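PDB 1OXX: glucose import ATP-binding protein GlcV from Sulfolobus solfataricus, which powers glucose uptake by binding and hydrolysing ATP as the energy-coupling subunit of an ABC transporter complex. Local coordinates for residues A20-I26 / T46-I50; L161-P167 / T193-H199. The protein carries 1 engineered substitution. All blocks are in the same frame, centred on the assembly; numbering follows the deposited sequence. Where two conformers were deposited one is given.

Contact 1 of 2, residues A20-I26 / T46-I50; sequences ALDNVNI and TFMRI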
ATOM      1  N   ALA A  20      16.834   7.274  -6.533  1.00  7.51           N
ATOM      2  CA  ALA A  20      15.806   6.510  -5.840  1.00  7.91           C
ATOM      3  C   ALA A  20      14.573   7.347  -5.527  1.00  7.61           C
ATOM      4  O   ALA A  20      13.441   6.843  -5.531  1.00  8.52           O
ATOM      5  CB  ALA A  20      16.379   5.922  -4.563  1.00  9.74           C
ATOM      6  N   LEU A  21      14.805   8.616  -5.203  1.00  7.41           N
ATOM      7  CA  LEU A  21      13.736   9.574  -4.965  1.00  6.85           C
ATOM      8  C   LEU A  21      14.092  10.864  -5.676  1.00  5.46           C
ATOM      9  O   LEU A  21      15.226  11.355  -5.564  1.00  6.56           O
ATOM     10  CB  LEU A  21      13.547   9.850  -3.472  1.00  8.58           C
ATOM     11  CG  LEU A  21      13.170   8.677  -2.584  1.00  8.68           C
ATOM     12  CD1 LEU A  21      13.288   9.110  -1.138  1.00  9.67           C
ATOM     13  CD2 LEU A  21      11.776   8.189  -2.900  1.00 11.03           C
ATOM     14  N   ASP A  22      13.105  11.419  -6.369  1.00  6.72           N
ATOM     15  CA  ASP A  22      13.295  12.604  -7.193  1.00  7.13           C
ATOM     16  C   ASP A  22      12.324  13.728  -6.815  1.00  8.72           C
ATOM     17  O   ASP A  22      11.147  13.690  -7.175  1.00 10.82           O
ATOM     18  CB  ASP A  22      13.125  12.233  -8.669  1.00  9.73           C
ATOM     19  CG  ASP A  22      13.503  13.348  -9.589  1.00 13.14           C
ATOM     20  OD1 ASP A  22      13.629  13.089 -10.807  1.00 19.45           O
ATOM     21  OD2 ASP A  22      13.687  14.512  -9.201  1.00 12.66           O
ATOM     22  N   ASN A  23      12.819  14.706  -6.056  1.00  7.79           N
ATOM     23  CA  ASN A  23      12.055  15.897  -5.669  1.00  8.89           C
ATOM     24  C   ASN A  23      10.666  15.618  -5.098  1.00  6.64           C
ATOM     25  O   ASN A  23       9.648  16.102  -5.604  1.00  8.06           O
ATOM     26  CB  ASN A  23      11.953  16.865  -6.836  1.00 11.58           C
ATOM     27  CG  ASN A  23      12.133  18.292  -6.399  1.00 35.89           C
ATOM     28  OD1 ASN A  23      13.251  18.721  -6.119  1.00 31.52           O
ATOM     29  ND2 ASN A  23      11.033  19.035  -6.315  1.00 57.14           N
ATOM     30  N   VAL A  24      10.650  14.838  -4.033  1.00  6.28           N
ATOM     31  CA  VAL A  24       9.406  14.463  -3.383  1.00  6.59           C
ATOM     32  C   VAL A  24       8.950  15.557  -2.428  1.00  6.22           C
ATOM     33  O   VAL A  24       9.715  16.025  -1.584  1.00  6.53           O
ATOM     34  CB  VAL A  24       9.552  13.143  -2.633  1.00  7.37           C
ATOM     35  CG1 VAL A  24       8.287  12.825  -1.859  1.00  9.33           C
ATOM     36  CG2 VAL A  24       9.890  12.017  -3.588  1.00 10.49           C
ATOM     37  N   ASN A  25       7.701  15.973  -2.580  1.00  4.14           N
ATOM     38  CA  ASN A  25       7.115  17.002  -1.744  1.00  6.53           C
ATOM     39  C   ASN A  25       5.781  16.530  -1.147  1.00  6.39           C
ATOM     40  O   ASN A  25       4.845  16.225  -1.886  1.00  7.14           O
ATOM     41  CB  ASN A  25       6.891  18.277  -2.546  1.00  5.62           C
ATOM     42  CG  ASN A  25       8.190  19.003  -2.853  1.00  6.74           C
ATOM     43  OD1 ASN A  25       8.743  19.667  -1.985  1.00  7.87           O
ATOM     44  ND2 ASN A  25       8.696  18.848  -4.085  1.00  8.73           N
ATOM     45  N   ILE A  26       5.713  16.448   0.183  1.00  4.74           N
ATOM     46  CA  ILE A  26       4.511  16.046   0.902  1.00  7.51           C
ATOM     47  C   ILE A  26       4.468  16.772   2.226  1.00  4.77           C
ATOM     48  O   ILE A  26       5.496  16.913   2.877  1.00  5.07           O
ATOM     49  CB  ILE A  26       4.513  14.543   1.256  1.00  6.98           C
ATOM     50  CG1 ILE A  26       5.030  13.679   0.126  1.00 11.55           C
ATOM     51  CG2 ILE A  26       3.119  14.107   1.670  1.00  8.86           C
ATOM     52  CD1 ILE A  26       5.247  12.230   0.550  1.00 13.60           C
ATOM     53  N   THR A  46      13.572   3.339   1.060  1.00 10.25           N
ATOM     54  CA  THR A  46      14.484   4.478   1.133  1.00 10.45           C
ATOM     55  C   THR A  46      13.744   5.677   1.724  1.00  6.38           C
ATOM     56  O   THR A  46      14.239   6.348   2.626  1.00  7.51           O
ATOM     57  CB  THR A  46      15.042   4.802  -0.235  1.00 14.75           C
ATOM     58  OG1 THR A  46      15.903   3.728  -0.647  1.00 16.26           O
ATOM     59  CG2 THR A  46      15.950   6.048  -0.194  1.00 14.38           C
ATOM     60  N   PHE A  47      12.553   5.952   1.216  1.00  6.71           N
ATOM     61  CA  PHE A  47      11.742   7.034   1.764  1.00  4.31           C
ATOM     62  C   PHE A  47      11.512   6.825   3.254  1.00  5.04           C
ATOM     63  O   PHE A  47      11.692   7.728   4.062  1.00  5.74           O
ATOM     64  CB  PHE A  47      10.391   7.109   1.046  1.00  7.07           C
ATOM     65  CG  PHE A  47       9.497   8.218   1.532  1.00  9.05           C
ATOM     66  CD1 PHE A  47       9.721   9.527   1.147  1.00 14.74           C
ATOM     67  CD2 PHE A  47       8.430   7.953   2.366  1.00 10.20           C
ATOM     68  CE1 PHE A  47       8.892  10.555   1.595  1.00 14.61           C
ATOM     69  CE2 PHE A  47       7.603   8.976   2.805  1.00 13.60           C
ATOM     70  CZ  PHE A  47       7.837  10.274   2.421  1.00 14.28           C
ATOM     71  N   MET A  48      11.143   5.611   3.629  1.00  3.54           N
ATOM     72  CA  MET A  48      10.856   5.355   5.018  1.00  7.66           C
ATOM     73  C   MET A  48      12.084   5.545   5.902  1.00  7.80           C
ATOM     74  O   MET A  48      11.999   6.045   7.033  1.00  7.48           O
ATOM     75  CB  MET A  48      10.311   3.938   5.176  1.00 10.01           C
ATOM     76  CG  MET A  48       9.912   3.645   6.623  0.33 18.19           C
ATOM     77  SD  MET A  48       8.305   2.899   6.908  0.33 13.85           S
ATOM     78  CE  MET A  48       7.295   4.344   6.923  0.33 11.63           C
ATOM     79  N   ARG A  49      13.235   5.107   5.398  1.00  6.72           N
ATOM     80  CA  ARG A  49      14.476   5.236   6.143  1.00  8.78           C
ATOM     81  C   ARG A  49      14.835   6.711   6.338  1.00  6.66           C
ATOM     82  O   ARG A  49      15.394   7.085   7.366  1.00  7.20           O
ATOM     83  CB  ARG A  49      15.607   4.486   5.431  1.00  8.93           C
ATOM     84  CG  ARG A  49      15.529   2.987   5.619  1.00 13.13           C
ATOM     85  CD  ARG A  49      16.540   2.197   4.820  1.00 15.06           C
ATOM     86  NE  ARG A  49      17.911   2.345   5.290  1.00 17.55           N
ATOM     87  CZ  ARG A  49      18.413   1.691   6.325  1.00 18.85           C
ATOM     88  NH1 ARG A  49      17.664   0.840   6.998  1.00 19.93           N
ATOM     89  NH2 ARG A  49      19.680   1.876   6.676  1.00 21.72           N
ATOM     90  N   ILE A  50      14.511   7.543   5.352  1.00  6.40           N
ATOM     91  CA  ILE A  50      14.752   8.973   5.489  1.00  4.58           C
ATOM     92  C   ILE A  50      13.823   9.560   6.550  1.00  4.39           C
ATOM     93  O   ILE A  50      14.247  10.383   7.375  1.00  5.71           O
ATOM     94  CB  ILE A  50      14.625   9.669   4.129  1.00  5.87           C
ATOM     95  CG1 ILE A  50      15.859   9.349   3.299  1.00  8.94           C
ATOM     96  CG2 ILE A  50      14.485  11.165   4.296  1.00  8.80           C
ATOM     97  CD1 ILE A  50      15.807   9.835   1.867  1.00  6.35           C
TER
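Thr46 meets the strand through its methyl branch, CG2, which lies 4.2 Å from CD1 of Leu21 and has the CB of Ala20 close by. Its hydroxyl takes the position beside the backbone N (chi1 -68°) and bonds to the carbonyl O of Ala42 one turn back in the helix, which leaves the methyl to serve as the apolar contact surface. Ala20 and Leu21 both point toward the helix; they face Lys11 together in a classic beta bulge, consistent with two successive side chains on the same side.

Phe47 covers the most ground. With CG anti to its own N (chi1 -179°), the ring extends away from the helix toward residues 24-26. Its far corner, CZ, comes within 3.7 Å of Ile26 CD1, while CE1 sits 4.2 Å from Val24 CG1; both aliphatic branches come in at a slant to the ring. Leu21 CD1 is different: it lies at the ring's edge, near the ring plane, and rests against the base of the residue, 3.9 Å from Phe47 CA.

Ile50, one turn further on, reaches tip to tip toward Leu21, CD1 to CD1 at 4.0 Å. A single methyl group, Leu21 CD1, therefore touches three residues on one side of the helix, and the whole interface is apolar.

Strand 18-28 runs at the margin of an antiparallel sheet beside strand 4-13, whose Lys11 and Phe13 also touch Thr46. Phe47 additionally packs on Leu195 of strand 193-198, placing helix 41-52 between this sheet and the central mixed one.

Contact 2 of 2, residues L161-P167 / T193-H199; sequences LLLLDEP and TLLVVSH
Glu166 brings its carboxylate to the edge of the His199 imidazole, the two planes only 26° apart. His199 ND1 donates to Glu166 OE2 over 2.6 Å, using the syn lone pair of that oxygen, although OE2 stands 15° out of the ring plane. A weak, strongly bent second bond runs from the same ND1 to OE1. The backbone N of His199 also donates to OE2, at 3.0 Å and from outside the carboxylate plane, so two good donors from one residue converge on this oxygen. The bend in the glutamate chain at chi2 (-75°) swings the carboxylate over to His199, just beyond the end of the neighbouring strand, and Ser169 OG bonds to OE1. Were Glu166 an alanine, His199 ND1 and N would probably lose the acceptor they share, and the imidazole would be freer to turn.

Behind this polar end, strands 161-165 and 193-198 run parallel. Their ladder includes Leu162 N to Thr193 O at 2.9 Å and closes with the nearly straight bond of Glu166 N to Val197 O at 3.1 Å. On one face Leu163 CD2 packs 3.9 Å from Leu195 CB, and Val197 CG2 lies 3.5 Å from OD1 of Asp165, whose OD2 bonds to Thr45 OG1. On the other face Leu164 CB meets Val196 CG2 at 4.0 Å, and here Leu164 and Leu194 touch Val183 of helix 176-190.

The two strands and that helix form a beta-alpha-beta unit. The run of leucines ending in Asp165 and Glu166 has the hallmarks of a Walker B motif, and His199 occupies the H-loop position of ABC ATPases; Glu166 is thought to bind ATP.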
ATOM      1  N   LEU A 161       5.085   9.479  16.119  1.00  4.21           N
ATOM      2  CA  LEU A 161       5.008   8.991  14.752  1.00  4.99           C
ATOM      3  C   LEU A 161       5.259   7.493  14.746  1.00  4.60           C
ATOM      4  O   LEU A 161       6.228   7.013  15.327  1.00  7.29           O
ATOM      5  CB  LEU A 161       6.073   9.689  13.914  1.00  4.74           C
ATOM      6  CG  LEU A 161       6.287   9.219  12.479  1.00  7.39           C
ATOM      7  CD1 LEU A 161       5.002   9.400  11.650  1.00  6.44           C
ATOM      8  CD2 LEU A 161       7.469   9.966  11.846  1.00 10.66           C
ATOM      9  N   LEU A 162       4.363   6.757  14.109  1.00  5.34           N
ATOM     10  CA  LEU A 162       4.513   5.322  13.960  1.00  7.96           C
ATOM     11  C   LEU A 162       4.783   5.047  12.483  1.00  7.00           C
ATOM     12  O   LEU A 162       3.997   5.435  11.636  1.00  6.93           O
ATOM     13  CB  LEU A 162       3.244   4.606  14.397  1.00  8.16           C
ATOM     14  CG  LEU A 162       3.278   3.073  14.342  1.00 10.34           C
ATOM     15  CD1 LEU A 162       4.393   2.513  15.227  1.00 10.91           C
ATOM     16  CD2 LEU A 162       1.909   2.510  14.758  1.00 12.41           C
ATOM     17  N   LEU A 163       5.892   4.377  12.208  1.00  4.62           N
ATOM     18  CA  LEU A 163       6.338   4.076  10.848  1.00  2.85           C
ATOM     19  C   LEU A 163       6.239   2.570  10.618  1.00  6.01           C
ATOM     20  O   LEU A 163       6.818   1.797  11.365  1.00  6.91           O
ATOM     21  CB  LEU A 163       7.786   4.493  10.659  1.00  5.72           C
ATOM     22  CG  LEU A 163       8.131   5.948  10.919  1.00  8.07           C
ATOM     23  CD1 LEU A 163       9.632   6.259  10.719  1.00 12.15           C
ATOM     24  CD2 LEU A 163       7.309   6.832   9.990  1.00  8.84           C
ATOM     25  N   LEU A 164       5.540   2.181   9.562  1.00  4.80           N
ATOM     26  CA  LEU A 164       5.306   0.781   9.227  1.00  6.46           C
ATOM     27  C   LEU A 164       5.799   0.520   7.809  1.00  7.23           C
ATOM     28  O   LEU A 164       5.391   1.185   6.867  1.00  8.66           O
ATOM     29  CB  LEU A 164       3.821   0.460   9.302  1.00  7.29           C
ATOM     30  CG  LEU A 164       3.093   0.781  10.608  0.50 11.27           C
ATOM     31  CD1 LEU A 164       1.587   0.571  10.433  0.50 10.17           C
ATOM     32  CD2 LEU A 164       3.627  -0.035  11.775  0.50 14.89           C
ATOM     33  N   ASP A 165       6.696  -0.439   7.676  1.00  5.29           N
ATOM     34  CA  ASP A 165       7.226  -0.840   6.382  1.00  7.41           C
ATOM     35  C   ASP A 165       6.933  -2.330   6.222  1.00  9.65           C
ATOM     36  O   ASP A 165       7.546  -3.161   6.898  1.00 11.54           O
ATOM     37  CB  ASP A 165       8.731  -0.585   6.324  1.00  9.62           C
ATOM     38  CG  ASP A 165       9.326  -0.843   4.946  1.00 12.23           C
ATOM     39  OD1 ASP A 165       8.704  -1.565   4.134  1.00 12.86           O
ATOM     40  OD2 ASP A 165      10.425  -0.349   4.605  1.00 14.84           O
ATOM     41  N   GLU A 166       5.985  -2.664   5.341  1.00 10.03           N
ATOM     42  CA  GLU A 166       5.588  -4.057   5.120  1.00 11.75           C
ATOM     43  C   GLU A 166       5.303  -4.735   6.443  1.00 16.54           C
ATOM     44  O   GLU A 166       5.781  -5.840   6.702  1.00 17.14           O
ATOM     45  CB  GLU A 166       6.702  -4.834   4.412  1.00 21.33           C
ATOM     46  CG  GLU A 166       6.953  -4.423   2.985  1.00 14.81           C
ATOM     47  CD  GLU A 166       5.886  -4.926   2.034  1.00 20.79           C
ATOM     48  OE1 GLU A 166       5.302  -5.995   2.311  1.00 28.81           O
ATOM     49  OE2 GLU A 166       5.640  -4.255   1.012  1.00 19.25           O
ATOM     50  N   PRO A 167       4.506  -4.093   7.283  1.00 11.85           N
ATOM     51  CA  PRO A 167       4.344  -4.535   8.673  1.00 14.37           C
ATOM     52  C   PRO A 167       3.602  -5.847   8.885  1.00 22.24           C
ATOM     53  O   PRO A 167       3.699  -6.386   9.999  1.00 22.17           O
ATOM     54  CB  PRO A 167       3.502  -3.423   9.278  1.00 13.39           C
ATOM     55  CG  PRO A 167       2.713  -2.943   8.139  1.00 12.96           C
ATOM     56  CD  PRO A 167       3.707  -2.890   7.007  1.00 13.78           C
ATOM     57  N   THR A 193       0.772  10.365  14.388  1.00  5.75           N
ATOM     58  CA  THR A 193       0.873  10.410  12.950  1.00  4.73           C
ATOM     59  C   THR A 193       1.335   9.013  12.545  1.00  3.40           C
ATOM     60  O   THR A 193       2.121   8.358  13.250  1.00  4.13           O
ATOM     61  CB  THR A 193       1.879  11.470  12.555  1.00  3.82           C
ATOM     62  OG1 THR A 193       1.442  12.752  13.038  1.00  5.74           O
ATOM     63  CG2 THR A 193       1.989  11.620  11.013  1.00  5.56           C
ATOM     64  N   LEU A 194       0.882   8.551  11.388  1.00  6.60           N
ATOM     65  CA  LEU A 194       1.212   7.205  10.967  1.00  5.37           C
ATOM     66  C   LEU A 194       1.588   7.218   9.498  1.00  9.38           C
ATOM     67  O   LEU A 194       0.890   7.831   8.683  1.00  7.83           O
ATOM     68  CB  LEU A 194       0.013   6.290  11.186  1.00  6.43           C
ATOM     69  CG  LEU A 194       0.238   4.837  10.785  1.00  8.70           C
ATOM     70  CD1 LEU A 194      -0.692   3.904  11.520  1.00 14.75           C
ATOM     71  CD2 LEU A 194       0.080   4.689   9.286  1.00 11.64           C
ATOM     72  N   LEU A 195       2.673   6.535   9.148  1.00  6.31           N
ATOM     73  CA  LEU A 195       3.090   6.409   7.766  1.00  7.11           C
ATOM     74  C   LEU A 195       3.291   4.920   7.514  1.00  7.55           C
ATOM     75  O   LEU A 195       4.061   4.257   8.224  1.00  7.09           O
ATOM     76  CB  LEU A 195       4.393   7.149   7.481  1.00  8.08           C
ATOM     77  CG  LEU A 195       5.009   6.988   6.083  1.00 10.31           C
ATOM     78  CD1 LEU A 195       4.125   7.570   5.010  1.00 13.04           C
ATOM     79  CD2 LEU A 195       6.402   7.620   6.021  1.00 13.88           C
ATOM     80  N   VAL A 196       2.616   4.408   6.497  1.00  8.88           N
ATOM     81  CA  VAL A 196       2.738   2.997   6.138  1.00  6.45           C
ATOM     82  C   VAL A 196       3.151   2.912   4.686  1.00  8.62           C
ATOM     83  O   VAL A 196       2.593   3.607   3.833  1.00  9.51           O
ATOM     84  CB  VAL A 196       1.433   2.229   6.382  1.00  7.48           C
ATOM     85  CG1 VAL A 196       0.295   2.847   5.608  1.00  5.78           C
ATOM     86  CG2 VAL A 196       1.583   0.741   5.994  1.00  6.98           C
ATOM     87  N   VAL A 197       4.157   2.094   4.407  1.00  7.73           N
ATOM     88  CA  VAL A 197       4.548   1.831   3.032  1.00  9.39           C
ATOM     89  C   VAL A 197       4.372   0.344   2.787  1.00 10.99           C
ATOM     90  O   VAL A 197       4.680  -0.485   3.650  1.00 10.85           O
ATOM     91  CB  VAL A 197       5.981   2.292   2.686  1.00 17.82           C
ATOM     92  CG1 VAL A 197       6.203   3.725   3.129  1.00 30.04           C
ATOM     93  CG2 VAL A 197       7.009   1.374   3.300  1.00 13.33           C
ATOM     94  N   SER A 198       3.870  -0.013   1.602  1.00 12.17           N
ATOM     95  CA  SER A 198       3.596  -1.402   1.294  1.00 12.90           C
ATOM     96  C   SER A 198       3.426  -1.601  -0.202  1.00 10.05           C
ATOM     97  O   SER A 198       3.179  -0.636  -0.924  1.00 18.24           O
ATOM     98  CB  SER A 198       2.298  -1.859   1.983  1.00 12.22           C
ATOM     99  OG  SER A 198       2.034  -3.236   1.794  1.00 14.70           O
ATOM    100  N   HIS A 199       3.613  -2.849  -0.609  1.00 19.92           N
ATOM    101  CA  HIS A 199       3.383  -3.311  -1.974  1.00 17.68           C
ATOM    102  C   HIS A 199       1.917  -3.717  -2.118  1.00 18.57           C
ATOM    103  O   HIS A 199       1.381  -3.786  -3.243  1.00 15.35           O
ATOM    104  CB  HIS A 199       4.261  -4.537  -2.255  1.00 21.14           C
ATOM    105  CG  HIS A 199       3.823  -5.765  -1.522  1.00 23.06           C
ATOM    106  ND1 HIS A 199       3.947  -5.899  -0.156  1.00 38.65           N
ATOM    107  CD2 HIS A 199       3.231  -6.902  -1.960  1.00 26.17           C
ATOM    108  CE1 HIS A 199       3.460  -7.071   0.215  1.00 27.16           C
ATOM    109  NE2 HIS A 199       3.022  -7.700  -0.861  1.00 38.60           N
TER

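Contact 1 closes before contact 2 opens along the chain, and their centres lie 14 Å apart, both within the ABC transporter domain. Helix 41-52, which supplies one side of contact 1, also packs on the mixed sheet that holds both strands of contact 2, so the two contacts touch directly. The helix begins in the P-loop, and each contact holds one residue inferred to bind ATP: Thr46 in contact 1, although the packing there lies away from the site, and Glu166 in contact 2. The pair illustrates how this ABC ATPase builds its nucleotide site where the P-loop helix meets the parallel strands of the mixed sheet.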